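Local coordinates for oligopeptide-binding protein AppA (Bacillus subtilis, PDB 1XOC), which binds oligopeptides, including tetra- and pentapeptides but not tripeptides, as the solute-binding component of an ABC-type oligopeptide permease that can replace the Opp system in sporulation and competence, at residues A[201-204]-A[210-213]; A[185-190]-A[205-210]; A[364-367]-A[372-375]. All coordinates share one frame; numbering follows the deposited sequence.

From the N terminus, contact 2 opens first, at 185-190, where the chain enters the edge strand 188-194. The chain then returns along strand 198-203, on which contact 1 opens, before 205-210 comes back to close contact 2. Contact 1 closes next, at 210-213, so the two cross rather than nest, and they share Gly210. Their centres lie 6 Å apart, and together they tie the long loop before strand 216-221 to two neighbouring strands of one sheet. Contact 3 follows in series, its centre about 36 Å from that of contact 1: 364-367 and 372-375 close the short turn from strand 358-367 into helix 371-385, in contact with the bound peptide.

Contact 1: A[201-204]-A[210-213]; sequences LEAN and GRPY
Arg211 reaches Ala203 because its CG stands opposite the backbone N (chi1 -169°) and the chain then runs extended to NE, while a near-perpendicular last turn (chi4 -97°) swings the guanidinium broadside to the methyl group. Ala203 CB sits under the centre of one face of that flat group, 3.6 Å from Arg211 CZ. Alanine suits the place, since its single methyl lets the cation lie flat at this distance. The other neighbour of this methyl is Pro212, whose CB is 4.0 Å from Ala203 CB. Beside it the backbone carbonyl of Asn204 is packed against carbon, its O 3.7 Å from Arg211 CA and equally far from Pro212 CD. The contact across the two segments is therefore entirely one of packing.

Polar bonds around it fix the parts. Arg211 NH1 gives a hydrogen bond of 3.0 Å to Pro212 O, which lies 25° out of the guanidinium plane, while NE and NH2 make salt bridges to Asp205 and Asp215. Were an alanine here, both carboxylates would probably lose the cation they share, and the methyl of Ala203 its flat cover. Asn204, buried, spends its amide on both sides: ND2 bonds to Gly186 O and OD1 to Asp206 N, the latter forming an Asx turn just where the strand ends. Asparagine suits that point, able to donate and accept with one short side chain.

The backbone bond of Ala203 with Asp215 shows where the loop comes home. The arrangement is that of a long connection between adjacent antiparallel strands, 198-203 and 216-221, folded back on the end of the first within the mixed sheet of this peptide-binding protein.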
ATOM      1  N   LEU A 201       2.173   6.806 -20.738  1.00 30.30           N
ATOM      2  CA  LEU A 201       0.750   7.092 -20.902  1.00 30.24           C
ATOM      3  C   LEU A 201       0.535   8.460 -21.562  1.00 29.96           C
ATOM      4  O   LEU A 201       1.360   9.367 -21.395  1.00 30.22           O
ATOM      5  CB  LEU A 201       0.047   7.121 -19.547  1.00 30.62           C
ATOM      6  CG  LEU A 201       0.307   5.990 -18.540  1.00 30.86           C
ATOM      7  CD1 LEU A 201      -0.466   6.214 -17.285  1.00 34.21           C
ATOM      8  CD2 LEU A 201      -0.070   4.631 -19.055  1.00 32.74           C
ATOM      9  N   GLU A 202      -0.574   8.595 -22.295  1.00 30.17           N
ATOM     10  CA  GLU A 202      -0.901   9.805 -23.080  1.00 30.43           C
ATOM     11  C   GLU A 202      -2.216  10.342 -22.562  1.00 29.58           C
ATOM     12  O   GLU A 202      -3.100   9.567 -22.170  1.00 29.24           O
ATOM     13  CB  GLU A 202      -1.114   9.463 -24.561  1.00 31.52           C
ATOM     14  CG  GLU A 202       0.115   9.036 -25.270  1.00 35.65           C
ATOM     15  CD  GLU A 202      -0.107   8.798 -26.774  1.00 36.39           C
ATOM     16  OE1 GLU A 202      -1.266   8.476 -27.150  1.00 43.08           O
ATOM     17  OE2 GLU A 202       0.883   8.896 -27.539  1.00 45.05           O
ATOM     18  N   ALA A 203      -2.367  11.659 -22.603  1.00 28.85           N
ATOM     19  CA  ALA A 203      -3.600  12.296 -22.177  1.00 28.67           C
ATOM     20  C   ALA A 203      -4.760  11.745 -22.942  1.00 27.93           C
ATOM     21  O   ALA A 203      -4.700  11.631 -24.164  1.00 28.91           O
ATOM     22  CB  ALA A 203      -3.530  13.802 -22.377  1.00 29.08           C
ATOM     23  N   ASN A 204      -5.820  11.401 -22.213  1.00 27.33           N
ATOM     24  CA  ASN A 204      -7.080  11.011 -22.796  1.00 27.42           C
ATOM     25  C   ASN A 204      -7.886  12.246 -23.193  1.00 27.49           C
ATOM     26  O   ASN A 204      -8.466  12.915 -22.314  1.00 28.24           O
ATOM     27  CB  ASN A 204      -7.880  10.223 -21.763  1.00 26.97           C
ATOM     28  CG  ASN A 204      -9.219   9.791 -22.260  1.00 27.43           C
ATOM     29  OD1 ASN A 204      -9.553   9.986 -23.443  1.00 27.48           O
ATOM     30  ND2 ASN A 204     -10.039   9.224 -21.339  1.00 28.39           N
ATOM     31  N   GLY A 210     -12.684  16.441 -18.586  1.00 29.88           N
ATOM     32  CA  GLY A 210     -11.856  17.268 -19.449  1.00 29.16           C
ATOM     33  C   GLY A 210     -10.472  16.657 -19.571  1.00 28.17           C
ATOM     34  O   GLY A 210      -9.940  16.058 -18.637  1.00 27.73           O
ATOM     35  N   ARG A 211      -9.867  16.822 -20.740  1.00 28.50           N
ATOM     36  CA  ARG A 211      -8.525  16.340 -20.960  1.00 28.22           C
ATOM     37  C   ARG A 211      -7.528  16.833 -19.899  1.00 28.25           C
ATOM     38  O   ARG A 211      -7.578  18.007 -19.507  1.00 29.19           O
ATOM     39  CB  ARG A 211      -8.020  16.827 -22.329  1.00 26.93           C
ATOM     40  CG  ARG A 211      -6.702  16.174 -22.809  1.00 27.50           C
ATOM     41  CD  ARG A 211      -6.123  17.031 -23.900  1.00 28.27           C
ATOM     42  NE  ARG A 211      -4.934  16.535 -24.587  1.00 27.89           N
ATOM     43  CZ  ARG A 211      -3.680  16.871 -24.306  1.00 29.68           C
ATOM     44  NH1 ARG A 211      -3.379  17.622 -23.250  1.00 30.53           N
ATOM     45  NH2 ARG A 211      -2.705  16.420 -25.105  1.00 31.03           N
ATOM     46  N   PRO A 212      -6.593  15.957 -19.488  1.00 28.12           N
ATOM     47  CA  PRO A 212      -5.438  16.466 -18.740  1.00 28.39           C
ATOM     48  C   PRO A 212      -4.765  17.632 -19.411  1.00 28.15           C
ATOM     49  O   PRO A 212      -4.789  17.738 -20.639  1.00 28.00           O
ATOM     50  CB  PRO A 212      -4.459  15.273 -18.776  1.00 28.90           C
ATOM     51  CG  PRO A 212      -5.345  14.105 -18.774  1.00 29.93           C
ATOM     52  CD  PRO A 212      -6.508  14.488 -19.647  1.00 28.73           C
ATOM     53  N   TYR A 213      -4.126  18.482 -18.615  1.00 27.89           N
ATOM     54  CA  TYR A 213      -3.273  19.526 -19.188  1.00 27.73           C
ATOM     55  C   TYR A 213      -1.970  18.933 -19.738  1.00 27.35           C
ATOM     56  O   TYR A 213      -1.526  19.304 -20.838  1.00 27.48           O
ATOM     57  CB  TYR A 213      -2.969  20.616 -18.167  1.00 29.32           C
ATOM     58  CG  TYR A 213      -4.214  21.287 -17.655  1.00 29.43           C
ATOM     59  CD1 TYR A 213      -4.990  22.080 -18.487  1.00 31.73           C
ATOM     60  CD2 TYR A 213      -4.622  21.118 -16.344  1.00 29.62           C
ATOM     61  CE1 TYR A 213      -6.138  22.696 -18.021  1.00 31.86           C
ATOM     62  CE2 TYR A 213      -5.781  21.734 -15.861  1.00 30.96           C
ATOM     63  CZ  TYR A 213      -6.535  22.501 -16.711  1.00 31.82           C
ATOM     64  OH  TYR A 213      -7.685  23.124 -16.268  1.00 34.73           O
TER

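Contact 2: A[185-190]-A[205-210]; sequences SGPFKF and DDYFEG. With ZN (zinc ion), chain D.
Pro187 lies flat against one face of the Tyr207 ring, its CB 3.9 Å from the ring centroid and 5° off the normal, a CH-pi contact. Pro187 CD adds a further touch, 3.7 Å from Tyr207 CE1. With chi1 at -177°, the phenol is carried alongside the proline, so that the two side chains run the same way. A rigid proline gives the aromatic face a fixed apolar surface to lie on. The backbone ahead of it joins in: Ser185 O lies near the plane of the tyrosine, at its edge, 3.4 Å from Tyr207 CD1. Gly186 suits its position because a side-chain carbon there would clash with Pro187 CD.

The opposite face of the tyrosine is met near its rim by Glu209 N, since Tyr207 starts a type I beta turn closed by Gly210 N to Tyr207 O at 2.9 Å. Gly210 then adopts backbone angles with a positive phi that suit a residue without a side chain. The turn belongs to the long loop beyond strand 198-203, here laid on the lead-in to strand 188-194, an edge strand of the mixed sheet.

Farther out, water 1 accepts from Phe208 N at 3.0 Å and can donate to Ser185 O, though other acceptors are in reach. His93 bonds Gly186 O, and Ser185 OG pairs with Ser54. At the other end water 2 accepts from Asp205 N at 2.9 Å; its approach to Lys189 NZ is doubtfully short. Asp205 OD2, 4.9 Å from Lys189 NZ and too far for a salt bridge, binds a zinc ion at 2.0 Å.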
ATOM      1  N   SER A 185     -11.399   4.136 -18.439  1.00 29.70           N
ATOM      2  CA  SER A 185     -12.059   5.399 -18.711  1.00 29.08           C
ATOM      3  C   SER A 185     -11.315   6.546 -18.000  1.00 29.14           C
ATOM      4  O   SER A 185     -11.830   7.663 -17.937  1.00 30.57           O
ATOM      5  CB  SER A 185     -13.526   5.342 -18.291  1.00 29.91           C
ATOM      6  OG  SER A 185     -13.663   5.124 -16.897  1.00 28.57           O
ATOM      7  N   GLY A 186     -10.078   6.289 -17.538  1.00 29.26           N
ATOM      8  CA  GLY A 186      -9.380   7.290 -16.743  1.00 27.93           C
ATOM      9  C   GLY A 186      -8.731   8.347 -17.596  1.00 27.66           C
ATOM     10  O   GLY A 186      -8.809   8.304 -18.845  1.00 28.18           O
ATOM     11  N   PRO A 187      -8.063   9.301 -16.942  1.00 27.16           N
ATOM     12  CA  PRO A 187      -7.549  10.482 -17.602  1.00 27.20           C
ATOM     13  C   PRO A 187      -6.393  10.277 -18.542  1.00 28.27           C
ATOM     14  O   PRO A 187      -6.100  11.174 -19.340  1.00 28.22           O
ATOM     15  CB  PRO A 187      -7.127  11.388 -16.436  1.00 27.20           C
ATOM     16  CG  PRO A 187      -6.961  10.487 -15.282  1.00 27.85           C
ATOM     17  CD  PRO A 187      -7.878   9.349 -15.484  1.00 28.81           C
ATOM     18  N   PHE A 188      -5.716   9.125 -18.448  1.00 28.68           N
ATOM     19  CA  PHE A 188      -4.566   8.849 -19.312  1.00 29.38           C
ATOM     20  C   PHE A 188      -4.756   7.475 -19.941  1.00 30.01           C
ATOM     21  O   PHE A 188      -5.266   6.547 -19.312  1.00 28.98           O
ATOM     22  CB  PHE A 188      -3.251   8.923 -18.525  1.00 30.03           C
ATOM     23  CG  PHE A 188      -2.927  10.308 -18.048  1.00 28.47           C
ATOM     24  CD1 PHE A 188      -2.202  11.174 -18.855  1.00 32.64           C
ATOM     25  CD2 PHE A 188      -3.414  10.777 -16.816  1.00 30.88           C
ATOM     26  CE1 PHE A 188      -1.919  12.476 -18.435  1.00 32.02           C
ATOM     27  CE2 PHE A 188      -3.105  12.074 -16.394  1.00 30.92           C
ATOM     28  CZ  PHE A 188      -2.386  12.910 -17.192  1.00 31.58           C
ATOM     29  N   LYS A 189      -4.333   7.359 -21.189  1.00 30.13           N
ATOM     30  CA  LYS A 189      -4.404   6.112 -21.969  1.00 30.55           C
ATOM     31  C   LYS A 189      -3.035   5.405 -22.025  1.00 29.98           C
ATOM     32  O   LYS A 189      -2.000   6.049 -22.031  1.00 30.00           O
ATOM     33  CB  LYS A 189      -4.782   6.414 -23.416  1.00 31.54           C
ATOM     34  CG  LYS A 189      -5.998   7.200 -23.658  1.00 36.76           C
ATOM     35  CD  LYS A 189      -6.161   7.438 -25.183  1.00 35.04           C
ATOM     36  CE  LYS A 189      -5.004   8.265 -25.755  1.00 39.11           C
ATOM     37  NZ  LYS A 189      -5.273   8.996 -27.046  1.00 42.64           N
ATOM     38  N   PHE A 190      -3.051   4.085 -22.060  1.00 30.33           N
ATOM     39  CA  PHE A 190      -1.827   3.306 -22.193  1.00 30.64           C
ATOM     40  C   PHE A 190      -1.201   3.459 -23.566  1.00 31.49           C
ATOM     41  O   PHE A 190      -1.875   3.288 -24.567  1.00 30.88           O
ATOM     42  CB  PHE A 190      -2.141   1.825 -21.898  1.00 31.06           C
ATOM     43  CG  PHE A 190      -0.956   0.908 -21.984  1.00 30.91           C
ATOM     44  CD1 PHE A 190      -0.168   0.668 -20.868  1.00 31.86           C
ATOM     45  CD2 PHE A 190      -0.622   0.303 -23.186  1.00 31.30           C
ATOM     46  CE1 PHE A 190       0.928  -0.212 -20.956  1.00 29.18           C
ATOM     47  CE2 PHE A 190       0.474  -0.566 -23.284  1.00 30.14           C
ATOM     48  CZ  PHE A 190       1.247  -0.811 -22.160  1.00 31.24           C
ATOM     49  N   ASP A 205      -7.958  12.526 -24.494  1.00 28.15           N
ATOM     50  CA  ASP A 205      -8.655  13.705 -25.001  1.00 28.16           C
ATOM     51  C   ASP A 205     -10.159  13.701 -24.680  1.00 28.74           C
ATOM     52  O   ASP A 205     -10.819  14.765 -24.720  1.00 28.91           O
ATOM     53  CB  ASP A 205      -8.469  13.782 -26.524  1.00 27.83           C
ATOM     54  CG  ASP A 205      -7.009  13.959 -26.956  1.00 27.08           C
ATOM     55  OD1 ASP A 205      -6.219  14.497 -26.213  1.00 33.21           O
ATOM     56  OD2 ASP A 205      -6.660  13.619 -28.091  1.00 33.24           O
ATOM     57  N   ASP A 206     -10.715  12.524 -24.430  1.00 28.92           N
ATOM     58  CA  ASP A 206     -12.166  12.389 -24.168  1.00 28.99           C
ATOM     59  C   ASP A 206     -12.475  12.123 -22.702  1.00 29.55           C
ATOM     60  O   ASP A 206     -13.550  11.628 -22.388  1.00 30.61           O
ATOM     61  CB  ASP A 206     -12.747  11.260 -25.034  1.00 29.92           C
ATOM     62  CG  ASP A 206     -14.233  11.442 -25.356  1.00 30.79           C
ATOM     63  OD1 ASP A 206     -14.806  12.532 -25.135  1.00 36.91           O
ATOM     64  OD2 ASP A 206     -14.824  10.468 -25.858  1.00 37.58           O
ATOM     65  N   TYR A 207     -11.553  12.439 -21.803  1.00 28.37           N
ATOM     66  CA  TYR A 207     -11.785  12.177 -20.398  1.00 29.06           C
ATOM     67  C   TYR A 207     -13.003  12.957 -19.917  1.00 29.68           C
ATOM     68  O   TYR A 207     -13.183  14.139 -20.242  1.00 29.88           O
ATOM     69  CB  TYR A 207     -10.572  12.572 -19.562  1.00 28.74           C
ATOM     70  CG  TYR A 207     -10.757  12.250 -18.080  1.00 29.02           C
ATOM     71  CD1 TYR A 207     -11.088  10.981 -17.673  1.00 28.27           C
ATOM     72  CD2 TYR A 207     -10.588  13.241 -17.100  1.00 29.72           C
ATOM     73  CE1 TYR A 207     -11.237  10.673 -16.319  1.00 29.76           C
ATOM     74  CE2 TYR A 207     -10.747  12.953 -15.769  1.00 29.23           C
ATOM     75  CZ  TYR A 207     -11.103  11.691 -15.379  1.00 29.29           C
ATOM     76  OH  TYR A 207     -11.242  11.393 -14.024  1.00 29.16           O
ATOM     77  N   PHE A 208     -13.818  12.291 -19.094  1.00 30.32           N
ATOM     78  CA  PHE A 208     -15.111  12.873 -18.702  1.00 30.91           C
ATOM     79  C   PHE A 208     -15.073  14.192 -17.938  1.00 30.88           C
ATOM     80  O   PHE A 208     -16.054  14.938 -17.985  1.00 31.60           O
ATOM     81  CB  PHE A 208     -16.021  11.814 -18.044  1.00 31.34           C
ATOM     82  CG  PHE A 208     -15.745  11.542 -16.596  1.00 30.11           C
ATOM     83  CD1 PHE A 208     -16.510  12.178 -15.612  1.00 32.35           C
ATOM     84  CD2 PHE A 208     -14.820  10.610 -16.213  1.00 31.65           C
ATOM     85  CE1 PHE A 208     -16.309  11.917 -14.265  1.00 31.99           C
ATOM     86  CE2 PHE A 208     -14.603  10.329 -14.868  1.00 31.26           C
ATOM     87  CZ  PHE A 208     -15.363  11.000 -13.889  1.00 30.34           C
ATOM     88  N   GLU A 209     -13.971  14.503 -17.256  1.00 30.55           N
ATOM     89  CA  GLU A 209     -13.835  15.780 -16.554  1.00 31.52           C
ATOM     90  C   GLU A 209     -13.031  16.792 -17.358  1.00 31.50           C
ATOM     91  O   GLU A 209     -12.766  17.894 -16.884  1.00 33.62           O
ATOM     92  CB  GLU A 209     -13.181  15.582 -15.204  1.00 31.44           C
ATOM     93  CG  GLU A 209     -13.900  14.626 -14.304  1.00 32.49           C
ATOM     94  CD  GLU A 209     -13.351  14.616 -12.911  1.00 35.78           C
ATOM     95  OE1 GLU A 209     -12.235  15.173 -12.684  1.00 40.80           O
ATOM     96  OE2 GLU A 209     -14.049  14.070 -12.032  1.00 39.47           O
ATOM     97  N   GLY A 210     -12.684  16.441 -18.586  1.00 29.88           N
ATOM     98  CA  GLY A 210     -11.856  17.268 -19.449  1.00 29.16           C
ATOM     99  C   GLY A 210     -10.472  16.657 -19.571  1.00 28.17           C
ATOM    100  O   GLY A 210      -9.940  16.058 -18.637  1.00 27.73           O
TER
HETATM  101 ZN    ZN D 522      -5.041  14.531 -28.873  0.50 19.29          ZN
HETATM  102  O   HOH W   1     -13.597   9.319 -19.312  1.00 20.24           O
HETATM  103  O   HOH W   2      -7.010  10.716 -26.603  1.00 27.88           O
HETATM  104  O   HOH W   3      -4.003  13.289 -29.448  0.50 21.80           O

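Contact 3: A[364-367]-A[372-375]; sequences LKTN and VRED. With ZN (zinc ion), chain F; ZN (zinc ion), chain J.
One hydrogen bond spans the contact: Arg373 NH1 donates to Asn367 OD1 at 3.0 Å, bent to 143° at the hydrogen. The Arg373 chain runs extended from CG to NE, which carries NH1 out to that oxygen. The donor stands 34° off the carbonyl plane, and the amide and guanidinium planes are 71° apart. Asn367 ND2 and Arg373 NH2 each bond to the backbone of the bound peptide. The pair suits this place because each side chain can hold its partner and still donate to the peptide.

Packing is carried by Thr366. Its OG1 lies 3.3 Å from Arg373 CB and bonds to Val416 O, while CG2 rests 3.9 Å from Glu374 N, so the small branched residue fits closely against the helix. Strand 358-367 turns here into helix 371-385 within a beta-alpha-beta unit completed by the parallel strand 390-396, and the peptide site lies at this strand-to-helix junction.

Metal binding falls to the helix's acidic side chains. Glu374 holds a zinc ion with both oxygens, OE1 at 2.2 Å and OE2 at 2.4 Å, and two waters add to the shell. Asp375 OD1 binds another. Glu374 OE2 also accepts from Gly369 N in the connecting turn.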
ATOM      1  N   LEU A 364      16.940 -11.842   5.990  1.00 27.73           N
ATOM      2  CA  LEU A 364      16.125 -10.627   5.969  1.00 27.66           C
ATOM      3  C   LEU A 364      16.133 -10.004   4.572  1.00 27.99           C
ATOM      4  O   LEU A 364      17.166  -9.504   4.085  1.00 28.59           O
ATOM      5  CB  LEU A 364      16.679  -9.625   6.970  1.00 27.99           C
ATOM      6  CG  LEU A 364      15.948  -8.291   7.189  1.00 28.65           C
ATOM      7  CD1 LEU A 364      14.535  -8.473   7.706  1.00 30.13           C
ATOM      8  CD2 LEU A 364      16.722  -7.416   8.153  1.00 28.95           C
ATOM      9  N   LYS A 365      14.955 -10.003   3.943  1.00 28.20           N
ATOM     10  CA  LYS A 365      14.794  -9.458   2.603  1.00 27.53           C
ATOM     11  C   LYS A 365      14.279  -8.024   2.619  1.00 27.78           C
ATOM     12  O   LYS A 365      13.540  -7.621   3.536  1.00 28.67           O
ATOM     13  CB  LYS A 365      13.784 -10.285   1.803  1.00 28.54           C
ATOM     14  CG  LYS A 365      14.232 -11.634   1.387  1.00 27.74           C
ATOM     15  CD  LYS A 365      13.135 -12.395   0.640  1.00 27.87           C
ATOM     16  CE  LYS A 365      13.723 -13.641   0.010  1.00 28.11           C
ATOM     17  NZ  LYS A 365      12.710 -14.535  -0.625  1.00 28.16           N
ATOM     18  N   THR A 366      14.629  -7.259   1.585  1.00 27.49           N
ATOM     19  CA  THR A 366      13.928  -5.993   1.315  1.00 28.07           C
ATOM     20  C   THR A 366      14.022  -5.655  -0.155  1.00 27.99           C
ATOM     21  O   THR A 366      14.692  -6.402  -0.903  1.00 27.48           O
ATOM     22  CB  THR A 366      14.457  -4.815   2.171  1.00 27.13           C
ATOM     23  OG1 THR A 366      13.470  -3.758   2.131  1.00 28.03           O
ATOM     24  CG2 THR A 366      15.759  -4.301   1.677  1.00 29.34           C
ATOM     25  N   ASN A 367      13.399  -4.564  -0.588  1.00 28.16           N
ATOM     26  CA  ASN A 367      13.310  -4.274  -2.018  1.00 29.41           C
ATOM     27  C   ASN A 367      14.462  -3.465  -2.605  1.00 29.08           C
ATOM     28  O   ASN A 367      14.845  -2.421  -2.067  1.00 28.06           O
ATOM     29  CB  ASN A 367      11.972  -3.606  -2.370  1.00 29.47           C
ATOM     30  CG  ASN A 367      11.658  -2.413  -1.512  1.00 30.29           C
ATOM     31  OD1 ASN A 367      11.580  -2.529  -0.293  1.00 30.55           O
ATOM     32  ND2 ASN A 367      11.446  -1.264  -2.152  1.00 30.38           N
ATOM     33  N   VAL A 372      17.360   3.349   1.850  1.00 29.87           N
ATOM     34  CA  VAL A 372      17.015   3.411   3.259  1.00 30.27           C
ATOM     35  C   VAL A 372      16.751   2.009   3.830  1.00 29.41           C
ATOM     36  O   VAL A 372      17.266   1.662   4.889  1.00 29.03           O
ATOM     37  CB  VAL A 372      15.798   4.327   3.475  1.00 31.53           C
ATOM     38  CG1 VAL A 372      15.268   4.242   4.900  1.00 31.78           C
ATOM     39  CG2 VAL A 372      16.171   5.782   3.141  1.00 35.20           C
ATOM     40  N   ARG A 373      15.938   1.202   3.153  1.00 28.82           N
ATOM     41  CA  ARG A 373      15.609  -0.142   3.661  1.00 27.40           C
ATOM     42  C   ARG A 373      16.799  -1.079   3.572  1.00 28.03           C
ATOM     43  O   ARG A 373      16.972  -1.913   4.462  1.00 28.61           O
ATOM     44  CB  ARG A 373      14.427  -0.749   2.909  1.00 27.41           C
ATOM     45  CG  ARG A 373      13.159  -0.010   3.224  1.00 26.54           C
ATOM     46  CD  ARG A 373      11.959  -0.602   2.496  1.00 26.34           C
ATOM     47  NE  ARG A 373      10.761   0.241   2.628  1.00 26.97           N
ATOM     48  CZ  ARG A 373       9.619  -0.047   2.022  1.00 27.52           C
ATOM     49  NH1 ARG A 373       9.466  -1.128   1.281  1.00 30.03           N
ATOM     50  NH2 ARG A 373       8.590   0.793   2.218  1.00 29.79           N
ATOM     51  N   GLU A 374      17.585  -0.949   2.524  1.00 29.57           N
ATOM     52  CA  GLU A 374      18.803  -1.721   2.411  1.00 29.75           C
ATOM     53  C   GLU A 374      19.700  -1.422   3.604  1.00 28.96           C
ATOM     54  O   GLU A 374      20.254  -2.329   4.222  1.00 28.29           O
ATOM     55  CB  GLU A 374      19.509  -1.456   1.061  1.00 29.97           C
ATOM     56  CG  GLU A 374      18.624  -1.798  -0.194  1.00 33.61           C
ATOM     57  CD  GLU A 374      19.238  -1.341  -1.514  1.00 33.79           C
ATOM     58  OE1 GLU A 374      20.357  -0.776  -1.468  1.00 39.20           O
ATOM     59  OE2 GLU A 374      18.638  -1.568  -2.614  1.00 34.88           O
ATOM     60  N   ASP A 375      19.882  -0.154   3.929  1.00 27.30           N
ATOM     61  CA  ASP A 375      20.630   0.252   5.116  1.00 28.41           C
ATOM     62  C   ASP A 375      20.025  -0.281   6.425  1.00 28.78           C
ATOM     63  O   ASP A 375      20.742  -0.745   7.322  1.00 28.65           O
ATOM     64  CB  ASP A 375      20.699   1.778   5.214  1.00 28.04           C
ATOM     65  CG  ASP A 375      21.540   2.405   4.123  1.00 29.82           C
ATOM     66  OD1 ASP A 375      21.524   3.638   3.960  1.00 32.14           O
ATOM     67  OD2 ASP A 375      22.247   1.665   3.407  1.00 30.07           O
TER
HETATM   68 ZN    ZN F 524      20.530  -0.471  -3.658  0.50 30.31          ZN
HETATM   69 ZN    ZN J 528      22.939   4.038   2.280  1.00 35.24          ZN
HETATM   70  O   HOH W   4      20.740  -2.459  -4.596  1.00 40.18           O
HETATM   71  O   HOH W   5      22.579   0.212  -3.199  0.50 31.34           O